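Side-chain contacts in CT263 (Chlamydia trachomatis, PDB 4QAS), which probably acts as a nucleosidase of the MTAN family, cleaving the N-glycosidic bond of a futalosine-type nucleoside on the way to menaquinone: residues A[147-150]-A[151-155]; A[112-115]-A[116-119]. The protein carries 1 engineered substitution. All blocks are in the same frame, centred on the assembly; numbering follows the deposited sequence.

Interaction 1 (A[147-150]-A[151-155]); sequences IAKQ and ASLVA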
ATOM      1  N   ILE A 147      18.351  15.381  -6.516  1.00 16.12           N
ATOM      2  CA  ILE A 147      17.497  15.405  -5.335  1.00 17.57           C
ATOM      3  C   ILE A 147      18.338  15.296  -4.070  1.00 16.83           C
ATOM      4  O   ILE A 147      18.109  16.014  -3.100  1.00 18.50           O
ATOM      5  CB  ILE A 147      16.448  14.284  -5.422  1.00 16.10           C
ATOM      6  CG1 ILE A 147      15.512  14.542  -6.608  1.00 16.28           C
ATOM      7  CG2 ILE A 147      15.658  14.197  -4.116  1.00 18.55           C
ATOM      8  CD1 ILE A 147      14.667  13.347  -7.010  1.00 16.77           C
ATOM      9  N   ALA A 148      19.294  14.353  -4.049  1.00 17.55           N
ATOM     10  CA  ALA A 148      20.134  14.193  -2.860  1.00 17.15           C
ATOM     11  C   ALA A 148      20.904  15.468  -2.561  1.00 20.24           C
ATOM     12  O   ALA A 148      21.093  15.841  -1.394  1.00 21.79           O
ATOM     13  CB  ALA A 148      21.118  13.047  -3.046  1.00 21.14           C
ATOM     14  N   LYS A 149      21.412  16.137  -3.600  1.00 20.03           N
ATOM     15  CA  LYS A 149      22.158  17.370  -3.375  1.00 22.88           C
ATOM     16  C   LYS A 149      21.251  18.472  -2.844  1.00 22.66           C
ATOM     17  O   LYS A 149      21.634  19.212  -1.932  1.00 25.60           O
ATOM     18  CB  LYS A 149      22.854  17.798  -4.661  1.00 23.48           C
ATOM     19  CG  LYS A 149      23.658  19.081  -4.538  1.00 31.03           C
ATOM     20  CD  LYS A 149      24.815  18.917  -3.553  1.00 37.77           C
ATOM     21  CE  LYS A 149      25.731  20.135  -3.532  1.00 56.66           C
ATOM     22  NZ  LYS A 149      25.005  21.376  -3.150  1.00 62.19           N
ATOM     23  N   GLN A 150      20.029  18.578  -3.376  1.00 20.98           N
ATOM     24  CA  GLN A 150      19.092  19.564  -2.840  1.00 21.03           C
ATOM     25  C   GLN A 150      18.733  19.253  -1.391  1.00 21.01           C
ATOM     26  O   GLN A 150      18.603  20.169  -0.575  1.00 24.01           O
ATOM     27  CB  GLN A 150      17.840  19.670  -3.716  1.00 22.46           C
ATOM     28  CG  GLN A 150      18.096  20.203  -5.127  1.00 21.62           C
ATOM     29  CD  GLN A 150      18.840  21.512  -5.111  1.00 27.04           C
ATOM     30  OE1 GLN A 150      20.060  21.547  -5.269  1.00 26.40           O
ATOM     31  NE2 GLN A 150      18.116  22.603  -4.905  1.00 28.18           N
ATOM     32  N   ALA A 151      18.601  17.969  -1.041  1.00 22.11           N
ATOM     33  CA  ALA A 151      18.320  17.604   0.348  1.00 23.31           C
ATOM     34  C   ALA A 151      19.434  18.083   1.272  1.00 25.61           C
ATOM     35  O   ALA A 151      19.173  18.516   2.400  1.00 30.07           O
ATOM     36  CB  ALA A 151      18.149  16.085   0.465  1.00 21.66           C
ATOM     37  N   SER A 152      20.683  18.019   0.804  1.00 25.89           N
ATOM     38  CA  SER A 152      21.802  18.478   1.628  1.00 28.48           C
ATOM     39  C   SER A 152      21.679  19.958   1.988  1.00 29.51           C
ATOM     40  O   SER A 152      22.216  20.397   3.014  1.00 32.91           O
ATOM     41  CB  SER A 152      23.121  18.210   0.904  1.00 35.96           C
ATOM     42  OG  SER A 152      23.367  19.204  -0.072  1.00 36.09           O
ATOM     43  N   LEU A 153      20.961  20.741   1.183  1.00 28.45           N
ATOM     44  CA  LEU A 153      20.856  22.175   1.426  1.00 31.64           C
ATOM     45  C   LEU A 153      19.971  22.498   2.624  1.00 33.12           C
ATOM     46  O   LEU A 153      20.147  23.549   3.250  1.00 39.16           O
ATOM     47  CB  LEU A 153      20.310  22.894   0.191  1.00 31.51           C
ATOM     48  CG  LEU A 153      21.172  22.944  -1.076  1.00 32.16           C
ATOM     49  CD1 LEU A 153      20.426  23.688  -2.182  1.00 37.44           C
ATOM     50  CD2 LEU A 153      22.503  23.612  -0.819  1.00 38.03           C
ATOM     51  N   VAL A 154      19.006  21.638   2.943  1.00 33.97           N
ATOM     52  CA  VAL A 154      18.121  21.836   4.088  1.00 34.83           C
ATOM     53  C   VAL A 154      18.435  20.861   5.215  1.00 35.61           C
ATOM     54  O   VAL A 154      17.646  20.731   6.160  1.00 31.77           O
ATOM     55  CB  VAL A 154      16.635  21.791   3.687  1.00 40.20           C
ATOM     56  CG1 VAL A 154      16.249  23.047   2.930  1.00 39.90           C
ATOM     57  CG2 VAL A 154      16.345  20.565   2.859  1.00 39.00           C
ATOM     58  N   ALA A 155      19.578  20.179   5.146  1.00 39.68           N
ATOM     59  CA  ALA A 155      20.039  19.323   6.234  1.00 46.14           C
ATOM     60  C   ALA A 155      19.026  18.231   6.526  1.00 38.48           C
ATOM     61  O   ALA A 155      18.873  17.779   7.668  1.00 33.69           O
ATOM     62  CB  ALA A 155      20.364  20.136   7.491  1.00 47.20           C
TER
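A Schellman motif closes the C-terminal end of helix 144-153, and across this last turn Lys149 and Gln150 meet Ser152 and Leu153. The helical pattern still runs through Ala151 N to Ile147 O (2.9 Å) and Ser152 N to Ala148 O (3.1 Å). Leu153 N then bonds to Gln150 O, three residues back, at 3.0 Å. With chi1 at 80°, Ser152 OG sits between its own N and carbonyl carbon and donates to Lys149 O at 2.5 Å, in the carbonyl plane and on a lone pair. Lys149 bends over it, CD 3.8 Å from Ser152 OG, and its NZ comes to 4.1 Å from Leu153 CD2, the lysine and leucine side chains crossing at a slant. Gln150 and Leu153 run side by side in the same direction, Leu153 CD1 lying 3.7 Å from Gln150 NE2. Ala155, with positive phi (59°), is the C-prime residue, already past the last helical residue; Cys156 N bonds back to Ala151 O, and Ala155 N weakly to Ser152 O. Gln150 NE2 donates to Leu62 O, while Ile147 and Ala151 pack on Trp72 of strand 71-80; Ala148 touches Met160 and Ala151 touches Cys158, both of strand 158-167.

Interaction 2 (A[112-115]-A[116-119]); sequences TPIP and RLPL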
ATOM      1  N   THR A 112      20.905   7.675   2.544  1.00 19.37           N
ATOM      2  CA  THR A 112      20.585   6.890   3.737  1.00 19.64           C
ATOM      3  C   THR A 112      19.832   5.631   3.320  1.00 16.94           C
ATOM      4  O   THR A 112      18.710   5.737   2.799  1.00 17.64           O
ATOM      5  CB  THR A 112      19.726   7.717   4.664  1.00 20.31           C
ATOM      6  OG1 THR A 112      20.474   8.878   5.064  1.00 25.51           O
ATOM      7  CG2 THR A 112      19.320   6.910   5.899  1.00 23.56           C
ATOM      8  N   PRO A 113      20.365   4.429   3.550  1.00 19.55           N
ATOM      9  CA  PRO A 113      19.664   3.235   3.077  1.00 19.21           C
ATOM     10  C   PRO A 113      18.436   2.926   3.914  1.00 18.40           C
ATOM     11  O   PRO A 113      18.401   3.114   5.129  1.00 23.28           O
ATOM     12  CB  PRO A 113      20.704   2.116   3.205  1.00 25.31           C
ATOM     13  CG  PRO A 113      21.984   2.787   3.460  1.00 32.82           C
ATOM     14  CD  PRO A 113      21.661   4.079   4.146  1.00 24.67           C
ATOM     15  N   ILE A 114      17.427   2.424   3.232  1.00 17.98           N
ATOM     16  CA  ILE A 114      16.161   2.032   3.839  1.00 17.57           C
ATOM     17  C   ILE A 114      16.303   0.610   4.353  1.00 18.93           C
ATOM     18  O   ILE A 114      16.819  -0.255   3.627  1.00 19.55           O
ATOM     19  CB  ILE A 114      15.052   2.122   2.792  1.00 19.42           C
ATOM     20  CG1 ILE A 114      14.821   3.594   2.475  1.00 27.73           C
ATOM     21  CG2 ILE A 114      13.764   1.419   3.255  1.00 21.86           C
ATOM     22  CD1 ILE A 114      14.196   3.817   1.182  1.00 22.69           C
ATOM     23  N   PRO A 115      15.828   0.319   5.555  1.00 19.77           N
ATOM     24  CA  PRO A 115      15.930  -1.045   6.081  1.00 22.83           C
ATOM     25  C   PRO A 115      15.223  -2.059   5.196  1.00 23.60           C
ATOM     26  O   PRO A 115      14.184  -1.778   4.591  1.00 21.28           O
ATOM     27  CB  PRO A 115      15.227  -0.952   7.436  1.00 24.27           C
ATOM     28  CG  PRO A 115      15.239   0.483   7.804  1.00 32.73           C
ATOM     29  CD  PRO A 115      15.220   1.250   6.531  1.00 21.55           C
ATOM     30  N   ARG A 116      15.798  -3.262   5.140  1.00 21.88           N
ATOM     31  CA  ARG A 116      15.218  -4.458   4.537  1.00 21.73           C
ATOM     32  C   ARG A 116      15.127  -4.411   3.018  1.00 21.68           C
ATOM     33  O   ARG A 116      14.536  -5.320   2.417  1.00 26.26           O
ATOM     34  CB  ARG A 116      13.867  -4.817   5.144  1.00 26.45           C
ATOM     35  CG  ARG A 116      14.059  -5.324   6.566  1.00 58.03           C
ATOM     36  CD  ARG A 116      12.768  -5.670   7.238  1.00 86.72           C
ATOM     37  NE  ARG A 116      11.897  -4.506   7.385  1.00 93.32           N
ATOM     38  CZ  ARG A 116      11.924  -3.663   8.415  1.00 85.96           C
ATOM     39  NH1 ARG A 116      12.783  -3.836   9.413  1.00 85.86           N
ATOM     40  NH2 ARG A 116      11.085  -2.637   8.445  1.00 75.10           N
ATOM     41  N   LEU A 117      15.689  -3.431   2.396  1.00 17.54           N
ATOM     42  CA  LEU A 117      15.844  -3.417   0.946  1.00 16.31           C
ATOM     43  C   LEU A 117      17.288  -3.734   0.583  1.00 17.90           C
ATOM     44  O   LEU A 117      18.218  -3.356   1.317  1.00 18.01           O
ATOM     45  CB  LEU A 117      15.457  -2.068   0.325  1.00 15.14           C
ATOM     46  CG  LEU A 117      13.942  -1.782   0.303  1.00 15.74           C
ATOM     47  CD1 LEU A 117      13.696  -0.357  -0.179  1.00 16.75           C
ATOM     48  CD2 LEU A 117      13.189  -2.754  -0.577  1.00 18.47           C
ATOM     49  N   PRO A 118      17.504  -4.446  -0.522  1.00 15.43           N
ATOM     50  CA  PRO A 118      18.870  -4.728  -0.957  1.00 16.23           C
ATOM     51  C   PRO A 118      19.557  -3.479  -1.461  1.00 14.88           C
ATOM     52  O   PRO A 118      18.933  -2.561  -1.991  1.00 14.48           O
ATOM     53  CB  PRO A 118      18.684  -5.748  -2.078  1.00 18.00           C
ATOM     54  CG  PRO A 118      17.321  -5.466  -2.603  1.00 17.09           C
ATOM     55  CD  PRO A 118      16.502  -4.984  -1.461  1.00 16.27           C
ATOM     56  N   LEU A 119      20.877  -3.465  -1.295  1.00 15.89           N
ATOM     57  CA  LEU A 119      21.674  -2.276  -1.552  1.00 16.16           C
ATOM     58  C   LEU A 119      22.114  -2.209  -3.008  1.00 18.06           C
ATOM     59  O   LEU A 119      22.475  -3.227  -3.618  1.00 18.88           O
ATOM     60  CB  LEU A 119      22.899  -2.289  -0.641  1.00 19.24           C
ATOM     61  CG  LEU A 119      22.644  -2.476   0.856  1.00 20.51           C
ATOM     62  CD1 LEU A 119      23.952  -2.503   1.629  1.00 23.65           C
ATOM     63  CD2 LEU A 119      21.745  -1.382   1.365  1.00 21.09           C
TER
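The Arg116 guanidinium has Pro115 CB over one face, 4.2 Å above the plane and displaced toward the rim, so this one carbon of the proline sits over the margin of the group. The two residues are the corners of a type II beta turn running from Ile114 to Leu117, part of the proline-rich loop between strands 106-110 and 119-124. Arg116 takes the third position of the turn with a positive phi of 70°. Its CB lies 3.1 Å from Pro115 O, and a bend at chi3 (-63°) folds the end of the chain back beside the proline. The outer residues of the turn, Ile114 and Leu117, lay their side chains alongside each other, pointing the same way, with Ile114 CG2 meeting Leu117 CD1 at 3.9 Å. With chi1 at -69°, CG2 stands anti to the backbone N and beside the carbonyl carbon, on the side where Leu117 lies. Ile114 rests on Ser159 and Ile161 of strand 158-167, and its N donates to Thr92 OG1; Leu117 and Leu119 also touch Thr92. Farther along, where strand 119-124 begins, Leu119 brings the end of its side chain back near the first half of the loop, CD2 4.1 Å from Pro113 CB.

How the interactions relate
Along the chain interaction 2 comes first, in the loop between strands 106-110 and 119-124; interaction 1 follows on helix 144-153, after strand 139-141. Their centres are 19 Å apart and their nearest atoms about 8 Å, so they do not touch. They share contacts with strand 158-167 of the mixed sheet: helix 144-153 packs on Cys158 and Met160, while residues 112-115 bond to Cys158 and Ser159 and reach Ile161. Ala148 also touches Val111, the residue next to Thr112. Both elements, a helix end and a surface loop, thus pack on the start of that strand. No other chain of the two-chain assembly touches either contact, so both belong to the fold of the single subunit.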